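Phage-related protein (Bacillus cereus, PDB 4JG2) is of unknown function but probably binds single-stranded DNA, like the related protein of Enterobacter phage Enc34. Local coordinates at residues A[45-50]-A[120-125]; A[82-87]-A[162-167]. One frame throughout, in Å; residues are numbered along the deposited sequence. Where two conformers were deposited one is given.

Interaction 1 of 2, residues A[45-50]-A[120-125]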
loop_
_atom_site.group_PDB
_atom_site.type_symbol
_atom_site.label_atom_id
_atom_site.label_comp_id
_atom_site.label_asym_id
_atom_site.label_seq_id
_atom_site.Cartn_x
_atom_site.Cartn_y
_atom_site.Cartn_z
ATOM N N ARG A 45 5.274 -3.767 -7.995
ATOM C CA ARG A 45 6.166 -2.660 -8.324
ATOM C C ARG A 45 5.829 -1.448 -7.454
ATOM O O ARG A 45 4.661 -1.231 -7.126
ATOM C CB ARG A 45 6.072 -2.307 -9.813
ATOM C CG ARG A 45 7.230 -1.489 -10.324
ATOM C CD ARG A 45 7.148 -1.255 -11.821
ATOM N NE ARG A 45 8.329 -0.557 -12.332
ATOM C CZ ARG A 45 8.394 0.047 -13.500
ATOM N NH1 ARG A 45 7.328 0.003 -14.305
ATOM N NH2 ARG A 45 9.471 0.655 -13.913
ATOM N N LEU A 46 6.836 -0.664 -7.069
ATOM C CA LEU A 46 6.614 0.522 -6.233
ATOM C C LEU A 46 6.544 1.753 -7.097
ATOM O O LEU A 46 7.435 2.023 -7.939
ATOM C CB LEU A 46 7.752 0.665 -5.215
ATOM C CG LEU A 46 8.060 -0.559 -4.377
ATOM C CD1 LEU A 46 9.087 -0.240 -3.336
ATOM C CD2 LEU A 46 6.817 -1.144 -3.727
ATOM N N SER A 47 5.520 2.587 -6.861
ATOM C CA SER A 47 5.367 3.879 -7.495
ATOM C C SER A 47 5.276 4.942 -6.396
ATOM O O SER A 47 4.684 4.702 -5.330
ATOM C CB SER A 47 4.087 3.893 -8.363
ATOM O OG SER A 47 3.639 5.161 -8.755
ATOM N N TYR A 48 5.822 6.133 -6.637
ATOM C CA TYR A 48 5.758 7.210 -5.680
ATOM C C TYR A 48 6.227 6.716 -4.312
ATOM O O TYR A 48 5.559 6.896 -3.267
ATOM C CB TYR A 48 4.375 7.888 -5.638
ATOM C CG TYR A 48 3.915 8.401 -6.965
ATOM C CD1 TYR A 48 4.662 9.289 -7.694
ATOM C CD2 TYR A 48 2.714 7.997 -7.481
ATOM C CE1 TYR A 48 4.186 9.799 -8.894
ATOM C CE2 TYR A 48 2.263 8.466 -8.671
ATOM C CZ TYR A 48 2.998 9.391 -9.369
ATOM O OH TYR A 48 2.597 9.897 -10.603
ATOM N N PHE A 49 7.421 6.154 -4.295
ATOM C CA PHE A 49 7.952 5.591 -3.084
ATOM C C PHE A 49 8.459 6.631 -2.093
ATOM O O PHE A 49 9.427 7.340 -2.345
ATOM C CB PHE A 49 9.095 4.603 -3.443
ATOM C CG PHE A 49 9.776 4.042 -2.278
ATOM C CD1 PHE A 49 9.215 3.112 -1.468
ATOM C CD2 PHE A 49 11.021 4.535 -1.987
ATOM C CE1 PHE A 49 10.018 2.627 -0.338
ATOM C CE2 PHE A 49 11.726 4.152 -0.957
ATOM C CZ PHE A 49 11.294 3.201 -0.149
ATOM N N HIS A 50 7.824 6.641 -0.927
ATOM C CA HIS A 50 8.193 7.516 0.179
ATOM C C HIS A 50 8.295 6.673 1.434
ATOM O O HIS A 50 7.661 6.911 2.445
ATOM C CB HIS A 50 7.228 8.662 0.324
ATOM C CG HIS A 50 7.288 9.616 -0.825
ATOM N ND1 HIS A 50 8.368 10.412 -1.074
ATOM C CD2 HIS A 50 6.426 9.841 -1.830
ATOM C CE1 HIS A 50 8.166 11.099 -2.179
ATOM N NE2 HIS A 50 7.002 10.745 -2.681
ATOM N N GLU A 120 1.962 4.597 -18.166
ATOM C CA GLU A 120 2.350 3.298 -18.681
ATOM C C GLU A 120 2.694 2.264 -17.588
ATOM O O GLU A 120 2.359 1.115 -17.725
ATOM C CB GLU A 120 3.404 3.421 -19.760
ATOM C CG GLU A 120 2.823 4.150 -21.009
ATOM C CD GLU A 120 1.622 3.511 -21.760
ATOM O OE1 GLU A 120 1.642 2.325 -21.981
ATOM O OE2 GLU A 120 0.714 4.279 -22.227
ATOM N N ALA A 121 3.273 2.697 -16.449
ATOM C CA ALA A 121 3.619 1.736 -15.389
ATOM C C ALA A 121 2.394 1.113 -14.746
ATOM O O ALA A 121 2.459 0.043 -14.103
ATOM C CB ALA A 121 4.448 2.368 -14.266
ATOM N N TYR A 122 1.254 1.820 -14.798
ATOM C CA TYR A 122 0.012 1.403 -14.196
ATOM C C TYR A 122 -0.813 0.470 -15.118
ATOM O O TYR A 122 -1.752 -0.156 -14.642
ATOM C CB TYR A 122 -0.810 2.614 -13.766
ATOM C CG TYR A 122 -0.345 3.294 -12.488
ATOM C CD1 TYR A 122 0.875 3.939 -12.397
ATOM C CD2 TYR A 122 -1.154 3.328 -11.353
ATOM C CE1 TYR A 122 1.297 4.527 -11.224
ATOM C CE2 TYR A 122 -0.726 3.939 -10.179
ATOM C CZ TYR A 122 0.476 4.534 -10.132
ATOM O OH TYR A 122 0.887 5.153 -8.953
ATOM N N LYS A 123 -0.519 0.476 -16.416
ATOM C CA LYS A 123 -1.266 -0.410 -17.338
ATOM C C LYS A 123 -1.106 -1.861 -16.875
ATOM O O LYS A 123 0.002 -2.279 -16.488
ATOM C CB LYS A 123 -0.828 -0.220 -18.776
ATOM C CG LYS A 123 -1.045 1.191 -19.312
ATOM C CD LYS A 123 -2.499 1.716 -19.187
ATOM C CE LYS A 123 -2.722 3.149 -19.774
ATOM N NZ LYS A 123 -4.050 3.684 -19.313
ATOM N N GLY A 124 -2.202 -2.637 -16.934
ATOM C CA GLY A 124 -2.142 -3.994 -16.523
ATOM C C GLY A 124 -1.991 -4.228 -15.030
ATOM O O GLY A 124 -1.717 -5.369 -14.638
ATOM N N HIS A 125 -2.234 -3.215 -14.222
ATOM C CA HIS A 125 -2.132 -3.297 -12.784
ATOM C C HIS A 125 -3.316 -2.704 -12.084
ATOM O O HIS A 125 -3.935 -1.749 -12.565
ATOM C CB HIS A 125 -0.873 -2.516 -12.298
ATOM C CG HIS A 125 0.429 -3.158 -12.681
ATOM N ND1 HIS A 125 0.920 -3.150 -13.950
ATOM C CD2 HIS A 125 1.340 -3.852 -11.952
ATOM C CE1 HIS A 125 2.054 -3.813 -13.988
ATOM N NE2 HIS A 125 2.341 -4.239 -12.789
HETATM O O HOH W 1 4.808 -1.447 -14.262
#
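Ser47 and Tyr122 make a polar contact, hydroxyl to hydroxyl with a water bridge beside it, which joins the edge strand 45-50 of the four-stranded antiparallel sheet to the loop leading into strand 125-132. Ser47 OG lies at the edge of the tyrosine ring, near its plane, and is hydrogen-bonded to Tyr122 OH at 2.8 Å. Serine's short hydroxyl keeps this bond close to the strand, while the long tyrosine ring spans from the loop, touching Ser67 and Leu69 of strand 63-71. Just beyond Ser47 the chain turns a corner at Tyr48, whose side chain crosses Tyr122 at about a right angle, its CE2 3.6 Å from Tyr122 OH. The loop closes with a type II beta turn from Tyr122 to His125, where Gly124, having no CB, takes a positive phi of 71° without strain. Arg45 is long enough to reach the loop by an extended chain, CG to NE, that carries NH1 to 3.7 Å from Ala121 CB. A water in the guanidinium plane accepts from Arg45 NH1 at 2.9 Å and donates to Ala121 O at 2.8 Å, while Arg45 NE and NH2 bind the carbonyl oxygens of Gly155 and Glu189.

Interaction 2 of 2, residues A[82-87]-A[162-167]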
loop_
_atom_site.group_PDB
_atom_site.type_symbol
_atom_site.label_atom_id
_atom_site.label_comp_id
_atom_site.label_asym_id
_atom_site.label_seq_id
_atom_site.Cartn_x
_atom_site.Cartn_y
_atom_site.Cartn_z
ATOM N N ASN A 82 -9.225 -8.463 -1.803
ATOM C CA ASN A 82 -10.674 -8.406 -1.797
ATOM C C ASN A 82 -11.239 -8.956 -0.493
ATOM O O ASN A 82 -12.135 -8.343 0.113
ATOM C CB ASN A 82 -11.265 -9.145 -2.971
ATOM C CG ASN A 82 -10.986 -8.475 -4.289
ATOM O OD1 ASN A 82 -10.833 -7.277 -4.378
ATOM N ND2 ASN A 82 -11.063 -9.273 -5.355
ATOM N N ALA A 83 -10.706 -10.058 -0.020
ATOM C CA ALA A 83 -11.156 -10.700 1.245
ATOM C C ALA A 83 -10.823 -9.792 2.430
ATOM O O ALA A 83 -11.634 -9.627 3.349
ATOM C CB ALA A 83 -10.476 -12.064 1.458
ATOM N N ALA A 84 -9.659 -9.122 2.407
ATOM C CA ALA A 84 -9.249 -8.236 3.502
ATOM C C ALA A 84 -10.105 -6.972 3.594
ATOM O O ALA A 84 -10.393 -6.490 4.697
ATOM C CB ALA A 84 -7.781 -7.883 3.375
ATOM N N VAL A 85 -10.511 -6.441 2.427
ATOM C CA VAL A 85 -11.387 -5.305 2.397
ATOM C C VAL A 85 -12.741 -5.641 3.023
ATOM O O VAL A 85 -13.243 -4.886 3.820
ATOM C CB VAL A 85 -11.490 -4.736 0.962
ATOM C CG1 VAL A 85 -12.604 -3.721 0.813
ATOM C CG2 VAL A 85 -10.156 -4.120 0.548
ATOM N N ASP A 86 -13.284 -6.775 2.619
ATOM C CA ASP A 86 -14.523 -7.256 3.241
ATOM C C ASP A 86 -14.374 -7.463 4.754
ATOM O O ASP A 86 -15.276 -7.133 5.533
ATOM C CB ASP A 86 -15.075 -8.468 2.522
ATOM C CG ASP A 86 -15.697 -8.130 1.161
ATOM O OD1 ASP A 86 -16.264 -7.012 0.979
ATOM O OD2 ASP A 86 -15.650 -9.027 0.284
ATOM N N ALA A 87 -13.239 -8.051 5.172
ATOM C CA ALA A 87 -13.007 -8.256 6.599
ATOM C C ALA A 87 -12.896 -6.931 7.340
ATOM O O ALA A 87 -13.381 -6.776 8.460
ATOM C CB ALA A 87 -11.802 -9.143 6.848
ATOM N N LEU A 162 0.553 -4.971 3.886
ATOM C CA LEU A 162 -0.566 -4.071 3.912
ATOM C C LEU A 162 -1.589 -4.453 4.941
ATOM O O LEU A 162 -1.843 -5.647 5.144
ATOM C CB LEU A 162 -1.284 -4.145 2.540
ATOM C CG LEU A 162 -0.456 -3.855 1.281
ATOM C CD1 LEU A 162 -1.333 -4.063 0.051
ATOM C CD2 LEU A 162 0.200 -2.473 1.298
ATOM N N ASN A 163 -2.191 -3.477 5.609
ATOM C CA ASN A 163 -3.290 -3.770 6.520
ATOM C C ASN A 163 -4.425 -2.866 6.133
ATOM O O ASN A 163 -4.285 -1.679 5.904
ATOM C CB ASN A 163 -2.993 -3.644 8.044
ATOM C CG ASN A 163 -4.142 -4.213 8.958
ATOM O OD1 ASN A 163 -4.175 -5.435 9.325
ATOM N ND2 ASN A 163 -5.051 -3.311 9.399
ATOM N N PHE A 164 -5.571 -3.462 6.025
ATOM C CA PHE A 164 -6.779 -2.740 5.639
ATOM C C PHE A 164 -7.650 -2.475 6.833
ATOM O O PHE A 164 -7.819 -3.349 7.679
ATOM C CB PHE A 164 -7.512 -3.593 4.576
ATOM C CG PHE A 164 -6.714 -3.725 3.287
ATOM C CD1 PHE A 164 -5.817 -4.769 3.061
ATOM C CD2 PHE A 164 -6.771 -2.744 2.334
ATOM C CE1 PHE A 164 -5.070 -4.858 1.903
ATOM C CE2 PHE A 164 -6.028 -2.804 1.176
ATOM C CZ PHE A 164 -5.170 -3.860 0.988
ATOM N N TYR A 165 -8.249 -1.291 6.855
ATOM C CA TYR A 165 -9.047 -0.899 8.007
ATOM C C TYR A 165 -10.110 0.118 7.607
ATOM O O TYR A 165 -9.912 0.965 6.739
ATOM C CB TYR A 165 -8.171 -0.351 9.165
ATOM C CG TYR A 165 -7.379 0.883 8.814
ATOM C CD1 TYR A 165 -6.083 0.798 8.232
ATOM C CD2 TYR A 165 -7.861 2.143 9.056
ATOM C CE1 TYR A 165 -5.366 1.933 7.967
ATOM C CE2 TYR A 165 -7.136 3.293 8.738
ATOM C CZ TYR A 165 -5.906 3.154 8.207
ATOM O OH TYR A 165 -5.231 4.308 7.907
ATOM N N ALA A 166 -11.228 0.101 8.296
ATOM C CA ALA A 166 -12.310 1.072 8.104
ATOM C C ALA A 166 -11.864 2.421 8.579
ATOM O O ALA A 166 -11.170 2.545 9.602
ATOM C CB ALA A 166 -13.570 0.650 8.813
ATOM N N PHE A 167 -12.335 3.482 7.902
ATOM C CA PHE A 167 -12.006 4.849 8.315
ATOM C C PHE A 167 -13.147 5.801 7.959
ATOM O O PHE A 167 -13.935 5.548 7.053
ATOM C CB PHE A 167 -10.687 5.375 7.657
ATOM C CG PHE A 167 -10.868 5.861 6.260
ATOM C CD1 PHE A 167 -11.038 4.959 5.223
ATOM C CD2 PHE A 167 -10.975 7.209 5.982
ATOM C CE1 PHE A 167 -11.237 5.414 3.931
ATOM C CE2 PHE A 167 -11.201 7.673 4.712
ATOM C CZ PHE A 167 -11.381 6.737 3.689
#
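The ring of Phe164 packs obliquely against the two neighbouring helix residues Ala84 and Val85, one near each ortho carbon. Ala84 CB lies 3.7 Å from Phe164 CD1, and Val85 CG2 lies 4.1 Å from Phe164 CD2; the two methyls come from the same side of the ring plane. The first torsion of Phe164 places CG anti to its carbonyl carbon (chi1 -65°), which turns the ring from the strand toward the helix. Val85 is turned with CG1 anti to the backbone N (chi1 168°); this leaves CG2, beside that nitrogen, as the branch that meets the ring. The backbones come near each other here, with the CA atoms of Val85 and Phe164 6.2 Å apart, and Phe164 CB is 4.1 Å from Ala84 O. Alanine fits such a place because its single methyl lets the helix come close to an aromatic ring, whereas valine offers a bulkier, branched apolar surface beside it.

This is helix-on-sheet packing: helix 75-96 lies against the mixed sheet that contains strand 157-169. Phe164 and Ala84 both also touch Val38 of strand 37-39, and the phenylalanine reaches Cys177 of strand 175-186, so it joins the helix to three strands; Val85 in turn touches Pro109. All three touching residues are buried and their side chains meet through carbon atoms, which implies that helix and strand cohere here by hydrophobic burial and dispersion, with little directional demand.

Overall arrangement
From the N terminus the chain passes strand 37-39 of the mixed sheet, then lays down strand 45-50, strand 63-71 and helix 75-96, before the loop 120-125 returns to strand 45-50 and closes interaction 1. By then residues 82-87 have already passed, and their partner comes later, on strand 157-169, where interaction 2 closes the second loop. The two loops therefore cross, each containing one segment of the other. Interaction 1 ties the loop before strand 125-132 to an edge of the antiparallel sheet, whereas interaction 2 fixes the helix on the mixed sheet. Their centres are 21 Å apart, on opposite sides of the chain's centre, and their nearest atoms stay about 8 Å from each other.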